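Putative rubredoxin reductase (Rhodopseudomonas palustris, PDB 3FG2) probably carries electrons from NADH through its bound FAD to the ferredoxin that serves the CYP199A2 cytochrome P450 system. Local coordinates at residues D122-R127 with C230-V235; K142-V147 with E167-E172; G360-I365 with K379-D384. All blocks are in the same frame, centred on the assembly; numbering follows the deposited sequence.

Interaction 1 of 3, residues D122-R127 with C230-V235. With FAD (flavin-adenine dinucleotide), chain B.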
loop_
_atom_site.group_PDB
_atom_site.type_symbol
_atom_site.label_atom_id
_atom_site.label_comp_id
_atom_site.label_asym_id
_atom_site.label_seq_id
_atom_site.Cartn_x
_atom_site.Cartn_y
_atom_site.Cartn_z
ATOM N N ASP A 122 5.894 -5.569 -23.162
ATOM C CA ASP A 122 6.091 -4.200 -22.697
ATOM C C ASP A 122 4.957 -3.569 -21.892
ATOM O O ASP A 122 4.866 -2.344 -21.795
ATOM C CB ASP A 122 6.460 -3.295 -23.882
ATOM C CG ASP A 122 7.880 -3.538 -24.378
ATOM O OD1 ASP A 122 8.116 -3.397 -25.600
ATOM O OD2 ASP A 122 8.763 -3.857 -23.550
ATOM N N VAL A 123 4.093 -4.405 -21.324
ATOM C CA VAL A 123 3.005 -3.929 -20.475
ATOM C C VAL A 123 3.390 -4.461 -19.089
ATOM O O VAL A 123 3.155 -5.630 -18.761
ATOM C CB VAL A 123 1.640 -4.495 -20.918
ATOM C CG1 VAL A 123 0.562 -4.067 -19.945
ATOM C CG2 VAL A 123 1.296 -3.988 -22.316
ATOM N N LEU A 124 3.990 -3.586 -18.288
ATOM C CA LEU A 124 4.488 -3.952 -16.969
ATOM C C LEU A 124 3.708 -3.448 -15.765
ATOM O O LEU A 124 3.008 -2.429 -15.826
ATOM C CB LEU A 124 5.932 -3.470 -16.844
ATOM C CG LEU A 124 6.837 -3.835 -18.023
ATOM C CD1 LEU A 124 8.193 -3.149 -17.875
ATOM C CD2 LEU A 124 6.990 -5.348 -18.082
ATOM N N TYR A 125 3.862 -4.170 -14.660
ATOM C CA TYR A 125 3.224 -3.813 -13.404
ATOM C C TYR A 125 4.326 -3.329 -12.464
ATOM O O TYR A 125 5.506 -3.444 -12.796
ATOM C CB TYR A 125 2.476 -5.019 -12.832
ATOM C CG TYR A 125 1.311 -5.422 -13.715
ATOM C CD1 TYR A 125 1.504 -6.204 -14.862
ATOM C CD2 TYR A 125 0.027 -4.955 -13.450
ATOM C CE1 TYR A 125 0.449 -6.501 -15.717
ATOM C CE2 TYR A 125 -1.029 -5.245 -14.294
ATOM C CZ TYR A 125 -0.818 -6.011 -15.426
ATOM O OH TYR A 125 -1.884 -6.250 -16.270
ATOM N N LEU A 126 3.948 -2.776 -11.311
ATOM C CA LEU A 126 4.923 -2.252 -10.356
ATOM C C LEU A 126 4.502 -2.439 -8.896
ATOM O O LEU A 126 3.948 -1.524 -8.282
ATOM C CB LEU A 126 5.166 -0.760 -10.637
ATOM C CG LEU A 126 6.177 -0.005 -9.757
ATOM C CD1 LEU A 126 7.508 -0.747 -9.758
ATOM C CD2 LEU A 126 6.363 1.419 -10.273
ATOM N N ARG A 127 4.768 -3.623 -8.344
ATOM C CA ARG A 127 4.423 -3.918 -6.958
ATOM C C ARG A 127 5.438 -4.802 -6.233
ATOM O O ARG A 127 5.545 -4.752 -5.002
ATOM C CB ARG A 127 3.040 -4.570 -6.879
ATOM C CG ARG A 127 1.892 -3.612 -7.148
ATOM C CD ARG A 127 0.552 -4.307 -6.979
ATOM N NE ARG A 127 0.416 -4.938 -5.670
ATOM C CZ ARG A 127 0.253 -4.272 -4.533
ATOM N NH1 ARG A 127 0.200 -2.942 -4.534
ATOM N NH2 ARG A 127 0.141 -4.943 -3.394
ATOM N N CYS A 230 3.093 5.082 -27.695
ATOM C CA CYS A 230 4.017 4.777 -26.615
ATOM C C CYS A 230 4.721 3.454 -26.890
ATOM O O CYS A 230 4.215 2.626 -27.642
ATOM C CB CYS A 230 3.259 4.692 -25.286
ATOM S SG CYS A 230 2.075 3.326 -25.163
ATOM N N ASP A 231 5.895 3.257 -26.299
ATOM C CA ASP A 231 6.610 2.000 -26.494
ATOM C C ASP A 231 6.701 1.246 -25.178
ATOM O O ASP A 231 7.310 0.184 -25.105
ATOM C CB ASP A 231 8.009 2.236 -27.079
ATOM C CG ASP A 231 8.870 3.120 -26.208
ATOM O OD1 ASP A 231 10.000 3.427 -26.629
ATOM O OD2 ASP A 231 8.430 3.508 -25.105
ATOM N N LEU A 232 6.071 1.801 -24.144
ATOM C CA LEU A 232 6.053 1.185 -22.825
ATOM C C LEU A 232 4.775 1.543 -22.053
ATOM O O LEU A 232 4.322 2.693 -22.065
ATOM C CB LEU A 232 7.283 1.624 -22.022
ATOM C CG LEU A 232 7.468 1.061 -20.605
ATOM C CD1 LEU A 232 7.636 -0.448 -20.655
ATOM C CD2 LEU A 232 8.688 1.699 -19.964
ATOM N N VAL A 233 4.199 0.550 -21.382
ATOM C CA VAL A 233 2.993 0.760 -20.592
ATOM C C VAL A 233 3.179 0.250 -19.166
ATOM O O VAL A 233 3.660 -0.867 -18.945
ATOM C CB VAL A 233 1.768 0.026 -21.199
ATOM C CG1 VAL A 233 0.516 0.296 -20.345
ATOM C CG2 VAL A 233 1.544 0.480 -22.638
ATOM N N VAL A 234 2.802 1.078 -18.200
ATOM C CA VAL A 234 2.878 0.702 -16.794
ATOM C C VAL A 234 1.446 0.798 -16.276
ATOM O O VAL A 234 0.820 1.857 -16.346
ATOM C CB VAL A 234 3.797 1.661 -16.005
ATOM C CG1 VAL A 234 3.780 1.305 -14.527
ATOM C CG2 VAL A 234 5.220 1.570 -16.550
ATOM N N VAL A 235 0.907 -0.306 -15.779
ATOM C CA VAL A 235 -0.466 -0.272 -15.303
ATOM C C VAL A 235 -0.603 -0.447 -13.803
ATOM O O VAL A 235 0.038 -1.303 -13.189
ATOM C CB VAL A 235 -1.364 -1.322 -16.039
ATOM C CG1 VAL A 235 -0.568 -2.037 -17.112
ATOM C CG2 VAL A 235 -1.960 -2.307 -15.056
HETATM P PA FAD B . 2.920 -7.313 1.319
HETATM O O1A FAD B . 2.402 -7.228 -0.071
HETATM O O2A FAD B . 3.985 -6.577 1.717
HETATM O O5B FAD B . 3.457 -8.754 1.308
HETATM C C5B FAD B . 2.660 -9.935 0.979
HETATM C C4B FAD B . 3.703 -11.062 0.815
HETATM O O4B FAD B . 2.976 -12.344 0.933
HETATM C C3B FAD B . 4.418 -11.115 -0.547
HETATM O O3B FAD B . 5.803 -11.263 -0.517
HETATM C C2B FAD B . 3.639 -12.182 -1.264
HETATM O O2B FAD B . 4.311 -12.724 -2.359
HETATM C C1B FAD B . 3.463 -13.185 -0.163
HETATM N N9A FAD B . 2.397 -14.177 -0.318
HETATM C C8A FAD B . 1.165 -13.985 -0.891
HETATM N N7A FAD B . 0.418 -15.083 -0.890
HETATM C C5A FAD B . 1.187 -16.037 -0.291
HETATM C C6A FAD B . 0.933 -17.464 0.008
HETATM N N6A FAD B . -0.179 -18.097 -0.283
HETATM N N1A FAD B . 1.974 -18.117 0.638
HETATM C C2A FAD B . 3.156 -17.494 0.962
HETATM N N3A FAD B . 3.467 -16.198 0.723
HETATM C C4A FAD B . 2.449 -15.507 0.092
HETATM N N1 FAD B . 2.525 2.207 1.954
HETATM C C2 FAD B . 2.825 3.307 2.644
HETATM O O2 FAD B . 2.334 3.526 3.710
HETATM N N3 FAD B . 3.753 4.284 2.153
HETATM C C4 FAD B . 4.389 4.127 0.934
HETATM O O4 FAD B . 5.176 4.975 0.552
HETATM C C4X FAD B . 4.072 2.924 0.170
HETATM N N5 FAD B . 4.671 2.711 -1.027
HETATM C C5X FAD B . 4.355 1.557 -1.721
HETATM C C6 FAD B . 5.004 1.344 -2.970
HETATM C C7 FAD B . 4.760 0.219 -3.732
HETATM C C7M FAD B . 5.478 0.040 -5.055
HETATM C C8 FAD B . 3.808 -0.791 -3.254
HETATM C C8M FAD B . 3.494 -2.048 -4.033
HETATM C C9 FAD B . 3.155 -0.588 -2.020
HETATM C C9A FAD B . 3.422 0.570 -1.251
HETATM N N10 FAD B . 2.797 0.837 0.039
HETATM C C10 FAD B . 3.102 1.968 0.741
HETATM C "C1'" FAD B . 1.835 -0.174 0.547
HETATM C "C2'" FAD B . 2.567 -1.216 1.447
HETATM O "O2'" FAD B . 3.625 -1.775 0.701
HETATM C "C3'" FAD B . 1.557 -2.268 1.855
HETATM O "O3'" FAD B . 0.524 -1.664 2.625
HETATM C "C4'" FAD B . 2.240 -3.345 2.681
HETATM O "O4'" FAD B . 3.305 -3.971 1.917
HETATM C "C5'" FAD B . 1.211 -4.380 3.064
HETATM O "O5'" FAD B . 1.965 -5.502 3.880
HETATM P P FAD B . 1.520 -6.931 3.751
HETATM O O1P FAD B . 2.493 -7.654 4.725
HETATM O O2P FAD B . 0.166 -7.136 4.010
HETATM O O3P FAD B . 1.744 -7.413 2.385
HETATM O O HOH W 1 1.311 -2.444 -10.803
#

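Interaction 2 of 3, residues K142-V147 with E167-E172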
loop_
_atom_site.group_PDB
_atom_site.type_symbol
_atom_site.label_atom_id
_atom_site.label_comp_id
_atom_site.label_asym_id
_atom_site.label_seq_id
_atom_site.Cartn_x
_atom_site.Cartn_y
_atom_site.Cartn_z
ATOM N N LYS A 142 13.647 2.822 -23.495
ATOM C CA LYS A 142 12.326 3.279 -23.899
ATOM C C LYS A 142 12.226 4.801 -23.968
ATOM O O LYS A 142 12.847 5.518 -23.182
ATOM C CB LYS A 142 11.265 2.712 -22.953
ATOM C CG LYS A 142 10.999 1.225 -23.165
ATOM C CD LYS A 142 10.556 0.965 -24.603
ATOM C CE LYS A 142 10.201 -0.490 -24.835
ATOM N NZ LYS A 142 11.362 -1.378 -24.573
ATOM N N LYS A 143 11.423 5.281 -24.911
ATOM C CA LYS A 143 11.251 6.710 -25.128
ATOM C C LYS A 143 9.931 7.282 -24.640
ATOM O O LYS A 143 9.852 8.459 -24.294
ATOM C CB LYS A 143 11.339 7.024 -26.621
ATOM C CG LYS A 143 12.571 6.516 -27.337
ATOM C CD LYS A 143 13.741 7.460 -27.166
ATOM C CE LYS A 143 14.725 7.279 -28.310
ATOM N NZ LYS A 143 14.068 7.536 -29.638
ATOM N N HIS A 144 8.892 6.457 -24.607
ATOM C CA HIS A 144 7.573 6.967 -24.263
ATOM C C HIS A 144 6.717 5.963 -23.492
ATOM O O HIS A 144 6.355 4.912 -24.023
ATOM C CB HIS A 144 6.885 7.345 -25.575
ATOM C CG HIS A 144 5.695 8.230 -25.416
ATOM N ND1 HIS A 144 5.254 8.672 -24.188
ATOM C CD2 HIS A 144 4.871 8.781 -26.336
ATOM C CE1 HIS A 144 4.207 9.460 -24.362
ATOM N NE2 HIS A 144 3.956 9.543 -25.655
ATOM N N VAL A 145 6.380 6.289 -22.247
ATOM C CA VAL A 145 5.561 5.387 -21.443
ATOM C C VAL A 145 4.186 5.966 -21.095
ATOM O O VAL A 145 4.060 7.151 -20.764
ATOM C CB VAL A 145 6.272 5.010 -20.114
ATOM C CG1 VAL A 145 6.584 6.259 -19.309
ATOM C CG2 VAL A 145 5.388 4.081 -19.302
ATOM N N VAL A 146 3.153 5.136 -21.191
ATOM C CA VAL A 146 1.815 5.573 -20.816
ATOM C C VAL A 146 1.539 4.922 -19.471
ATOM O O VAL A 146 1.646 3.704 -19.337
ATOM C CB VAL A 146 0.718 5.104 -21.811
ATOM C CG1 VAL A 146 -0.665 5.342 -21.204
ATOM C CG2 VAL A 146 0.824 5.874 -23.114
ATOM N N VAL A 147 1.200 5.734 -18.475
ATOM C CA VAL A 147 0.900 5.218 -17.146
ATOM C C VAL A 147 -0.618 5.174 -16.960
ATOM O O VAL A 147 -1.280 6.212 -16.964
ATOM C CB VAL A 147 1.518 6.113 -16.054
ATOM C CG1 VAL A 147 1.115 5.616 -14.671
ATOM C CG2 VAL A 147 3.029 6.120 -16.199
ATOM N N GLU A 167 9.091 10.236 -22.210
ATOM C CA GLU A 167 7.889 11.006 -22.457
ATOM C C GLU A 167 6.861 10.301 -21.581
ATOM O O GLU A 167 6.824 9.070 -21.546
ATOM C CB GLU A 167 7.501 10.889 -23.922
ATOM C CG GLU A 167 6.613 11.983 -24.388
ATOM C CD GLU A 167 7.253 12.772 -25.501
ATOM O OE1 GLU A 167 8.388 13.269 -25.297
ATOM O OE2 GLU A 167 6.615 12.889 -26.577
ATOM N N VAL A 168 6.031 11.061 -20.877
ATOM C CA VAL A 168 5.059 10.446 -19.987
ATOM C C VAL A 168 3.624 10.917 -20.138
ATOM O O VAL A 168 3.342 12.113 -20.094
ATOM C CB VAL A 168 5.457 10.661 -18.512
ATOM C CG1 VAL A 168 4.478 9.941 -17.595
ATOM C CG2 VAL A 168 6.864 10.169 -18.281
ATOM N N ASP A 169 2.719 9.956 -20.302
ATOM C CA ASP A 169 1.291 10.230 -20.408
ATOM C C ASP A 169 0.577 9.395 -19.352
ATOM O O ASP A 169 0.775 8.180 -19.266
ATOM C CB ASP A 169 0.754 9.878 -21.798
ATOM C CG ASP A 169 1.039 10.958 -22.819
ATOM O OD1 ASP A 169 2.144 10.980 -23.397
ATOM O OD2 ASP A 169 0.158 11.805 -23.033
ATOM N N VAL A 170 -0.239 10.057 -18.540
ATOM C CA VAL A 170 -0.984 9.390 -17.479
ATOM C C VAL A 170 -2.470 9.301 -17.808
ATOM O O VAL A 170 -3.133 10.312 -18.036
ATOM C CB VAL A 170 -0.814 10.120 -16.130
ATOM C CG1 VAL A 170 -1.707 9.474 -15.079
ATOM C CG2 VAL A 170 0.644 10.069 -15.690
ATOM N N VAL A 171 -2.979 8.075 -17.825
ATOM C CA VAL A 171 -4.376 7.801 -18.129
ATOM C C VAL A 171 -5.177 7.448 -16.871
ATOM O O VAL A 171 -4.922 6.427 -16.231
ATOM C CB VAL A 171 -4.482 6.631 -19.136
ATOM C CG1 VAL A 171 -5.932 6.181 -19.279
ATOM C CG2 VAL A 171 -3.914 7.062 -20.480
ATOM N N GLU A 172 -6.139 8.302 -16.530
ATOM C CA GLU A 172 -7.004 8.095 -15.366
ATOM C C GLU A 172 -8.477 8.194 -15.771
ATOM O O GLU A 172 -8.866 9.102 -16.510
ATOM C CB GLU A 172 -6.714 9.134 -14.278
ATOM C CG GLU A 172 -7.707 9.087 -13.121
ATOM C CD GLU A 172 -7.749 7.727 -12.433
ATOM O OE1 GLU A 172 -8.819 7.363 -11.893
ATOM O OE2 GLU A 172 -6.716 7.024 -12.421
#

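Interaction 3 of 3, residues G360-I365 with K379-D384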
loop_
_atom_site.group_PDB
_atom_site.type_symbol
_atom_site.label_atom_id
_atom_site.label_comp_id
_atom_site.label_asym_id
_atom_site.label_seq_id
_atom_site.Cartn_x
_atom_site.Cartn_y
_atom_site.Cartn_z
ATOM N N GLY A 360 -18.317 19.317 11.040
ATOM C CA GLY A 360 -17.613 20.172 11.984
ATOM C C GLY A 360 -16.418 19.596 12.727
ATOM O O GLY A 360 -15.793 20.294 13.521
ATOM N N LYS A 361 -16.084 18.338 12.471
ATOM C CA LYS A 361 -14.973 17.687 13.157
ATOM C C LYS A 361 -13.835 17.308 12.204
ATOM O O LYS A 361 -14.062 16.777 11.114
ATOM C CB LYS A 361 -15.490 16.438 13.873
ATOM C CG LYS A 361 -14.473 15.728 14.755
ATOM C CD LYS A 361 -15.146 14.611 15.548
ATOM C CE LYS A 361 -14.200 13.935 16.527
ATOM N NZ LYS A 361 -13.147 13.158 15.828
ATOM N N LEU A 362 -12.606 17.581 12.629
ATOM C CA LEU A 362 -11.432 17.270 11.822
ATOM C C LEU A 362 -11.354 15.759 11.670
ATOM O O LEU A 362 -11.310 15.041 12.662
ATOM C CB LEU A 362 -10.168 17.798 12.515
ATOM C CG LEU A 362 -8.846 17.878 11.742
ATOM C CD1 LEU A 362 -8.388 16.507 11.328
ATOM C CD2 LEU A 362 -9.033 18.748 10.532
ATOM N N ILE A 363 -11.345 15.276 10.432
ATOM C CA ILE A 363 -11.266 13.843 10.194
ATOM C C ILE A 363 -9.923 13.436 9.605
ATOM O O ILE A 363 -9.552 12.267 9.638
ATOM C CB ILE A 363 -12.384 13.358 9.252
ATOM C CG1 ILE A 363 -12.403 14.207 7.982
ATOM C CG2 ILE A 363 -13.732 13.426 9.967
ATOM C CD1 ILE A 363 -13.221 13.588 6.863
ATOM N N GLY A 364 -9.191 14.398 9.057
ATOM C CA GLY A 364 -7.895 14.065 8.497
ATOM C C GLY A 364 -7.116 15.260 8.012
ATOM O O GLY A 364 -7.692 16.327 7.777
ATOM N N ILE A 365 -5.803 15.085 7.875
ATOM C CA ILE A 365 -4.936 16.151 7.391
ATOM C C ILE A 365 -4.034 15.614 6.297
ATOM O O ILE A 365 -3.325 14.625 6.498
ATOM C CB ILE A 365 -4.012 16.712 8.474
ATOM C CG1 ILE A 365 -4.815 17.204 9.674
ATOM C CG2 ILE A 365 -3.207 17.867 7.899
ATOM C CD1 ILE A 365 -3.933 17.804 10.775
ATOM N N LYS A 379 -0.972 13.400 16.557
ATOM C CA LYS A 379 -1.128 13.502 18.003
ATOM C C LYS A 379 -2.574 13.776 18.422
ATOM O O LYS A 379 -3.087 13.160 19.355
ATOM C CB LYS A 379 -0.212 14.611 18.542
ATOM C CG LYS A 379 -0.489 15.058 19.981
ATOM C CD LYS A 379 -0.287 13.935 20.997
ATOM C CE LYS A 379 -0.590 14.403 22.430
ATOM N NZ LYS A 379 0.292 15.525 22.883
ATOM N N ILE A 380 -3.224 14.692 17.718
ATOM C CA ILE A 380 -4.593 15.084 18.031
ATOM C C ILE A 380 -5.688 14.110 17.576
ATOM O O ILE A 380 -6.613 13.810 18.334
ATOM C CB ILE A 380 -4.892 16.488 17.435
ATOM C CG1 ILE A 380 -6.281 16.959 17.846
ATOM C CG2 ILE A 380 -4.815 16.438 15.917
ATOM C CD1 ILE A 380 -6.745 18.196 17.094
ATOM N N LEU A 381 -5.593 13.610 16.349
ATOM C CA LEU A 381 -6.624 12.710 15.846
ATOM C C LEU A 381 -6.825 11.426 16.646
ATOM O O LEU A 381 -7.954 11.011 16.871
ATOM C CB LEU A 381 -6.365 12.389 14.372
ATOM C CG LEU A 381 -6.521 13.628 13.481
ATOM C CD1 LEU A 381 -6.006 13.338 12.078
ATOM C CD2 LEU A 381 -7.992 14.053 13.453
ATOM N N PRO A 382 -5.739 10.770 17.079
ATOM C CA PRO A 382 -5.983 9.545 17.845
ATOM C C PRO A 382 -6.760 9.837 19.126
ATOM O O PRO A 382 -7.516 8.999 19.608
ATOM C CB PRO A 382 -4.576 9.024 18.117
ATOM C CG PRO A 382 -3.839 9.444 16.897
ATOM C CD PRO A 382 -4.317 10.878 16.712
ATOM N N LEU A 383 -6.577 11.036 19.669
ATOM C CA LEU A 383 -7.270 11.427 20.892
ATOM C C LEU A 383 -8.683 11.859 20.574
ATOM O O LEU A 383 -9.441 12.243 21.462
ATOM C CB LEU A 383 -6.534 12.573 21.573
ATOM C CG LEU A 383 -5.179 12.155 22.126
ATOM C CD1 LEU A 383 -4.381 13.387 22.499
ATOM C CD2 LEU A 383 -5.387 11.230 23.316
ATOM N N ASP A 384 -9.025 11.806 19.296
ATOM C CA ASP A 384 -10.354 12.189 18.849
ATOM C C ASP A 384 -10.634 13.667 19.138
ATOM O O ASP A 384 -11.786 14.071 19.298
ATOM C CB ASP A 384 -11.394 11.293 19.532
ATOM C CG ASP A 384 -12.688 11.216 18.767
ATOM O OD1 ASP A 384 -12.641 10.997 17.537
ATOM O OD2 ASP A 384 -13.756 11.361 19.398
#

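Interaction 1 of 3, residues D122-R127 with C230-V235
With chi1 of Val123 at 175°, its CG1 stands opposite the backbone N and reaches Val235 CG1 at 3.7 Å, while the second branch, CG2, runs alongside Val233 and points the same way. On the other face of the sheet Leu232 has CG turned away from its own N (chi1 -179°), which carries CD1 back over the neighbouring strand. There it meets Leu124 CD1 at 3.9 Å, the two leucines lying roughly at right angles, and also rests 3.5 Å from Asp122 O.

The backbones run parallel and are joined by three nearly straight bonds: Val233 N to Asp122 O (3.0 Å), Leu124 N to Val233 O (2.8 Å) and Val235 N to Leu124 O (3.0 Å). Val233 thus both gives and takes a bond, as does Leu124. Beyond Tyr125, where the strands part, a water accepts the N-H of Leu126 at 2.7 Å and lies within bonding distance of Val235 O. Helix 129-138 covers Leu124 through Leu135 and Arg138, and Arg138 also forms a salt bridge with Asp122 OD2; strand 216-222 packs on Val233 from the opposite face.

The chain then runs to the flavin. The Arg127 guanidinium lays one face against the methyl carbon C8M of FAD, its NH1 3.4 Å from C8M, and NH2 is held by Ala108 O. Segment 122-127 thus runs from the outermost strand of a five-stranded parallel sheet into the FAD pocket; the sheet is that of the second Rossmann-type domain, which in this reductase family probably binds NADH.

Interaction 2 of 3, residues K142-V147 with E167-E172
His144 and Glu167 begin the pairing of strands 144-147 and 167-171, the two parallel strands of a beta-alpha-beta unit whose crossover is helix 152-163, the start of a Rossmann-type fold. The short strands run 16° apart. Five backbone N-H...O bonds zip them together from Lys143 O to Val171 N, among them Val147 N to Asp169 O at 2.6 Å. Val145 and Val168 lie side by side beneath the crossover helix, which touches them through Phe157 and Ala158; on the other face Val146 CG1 meets Val171 CG2 at 3.7 Å.

The His144 ring, swung opposite its backbone N (chi1 -164°), lies across Glu167, whose CB sits over one ring face, 3.6 Å from the centroid, as a CH-pi contact. From there ND1 makes a weak bond to Glu167 O (3.1 Å). Glu167 O thus receives two N-H groups, one from the backbone of Val145 and one from the imidazole. A leucine here would probably leave that carbonyl with one N-H fewer and the Glu167 methylenes without their aromatic cover. Together the CH-pi contact and the weak bond limit how the ring can turn at this partly exposed end of the strand.

Interaction 3 of 3, residues G360-I365 with K379-D384
Leu362 and Leu381 meet at about a right angle where the antiparallel sheet of the C-terminal reductase domain is joined by the end of helix 371-380. The helix ends in a Schellman motif: Lys385 N turns back to Ile380 O, Asp384 N bonds Leu381 O at 2.8 Å, and Asp384, with phi at 63°, is the C-prime residue. Across the contact, strand 361-365 carries a classic beta bulge, Ile363 and Gly364 both facing Cys356 of the neighbouring strand 351-358.

Leu381 points its forked end at the strand and lays both methyls against it, CD2 on Leu362 and CD1 on Gly364. CD2 presses on Leu362 CD1 at 3.3 Å, tighter than usual for two carbons, and also comes to 3.6 Å from Leu362 O. The other methyl, CD1, settles 4.1 Å from Gly364 CA. Around this pair Phe355 and Tyr357 of strand 351-358 touch Leu362, and Tyr317 and Val332 touch Leu381.

Nearer the surface, Lys361 and Asp384 also cross almost perpendicularly. The lysine chain runs extended as far as CE and only then bends (chi4 -68°), which turns the ammonium group toward the aspartate beyond the helix end. Asp384 meets it with a single oxygen, OD2 staying 4.0 Å from NZ. The salt bridge thus rests on one branch of the carboxylate: Lys361 NZ stands 2.8 Å from Asp384 OD1 and approaches from above, 59° out of the carboxylate plane.

How the interactions relate
Interactions 1 and 2 belong to one five-stranded parallel sheet, with strand order 123-124, 232-235, 144-148, 167-171, 200-202. Their centres lie 9 Å apart, and strands 232-235 and 144-148 join them directly, Leu232 O lying 2.8 Å from Val146 N. Along the chain, both segments of interaction 2 fall between those of interaction 1, so the late strand 232-235 is inserted between the earlier strands 123-124 and 144-148. Interaction 3 follows both in sequence and sits in the C-terminal reductase domain, its centre 38 Å from theirs and its nearest atoms about 20 Å from interaction 2 and about 21 Å from interaction 1. Each contact works within its own domain, and interaction 1 alone reaches the flavin.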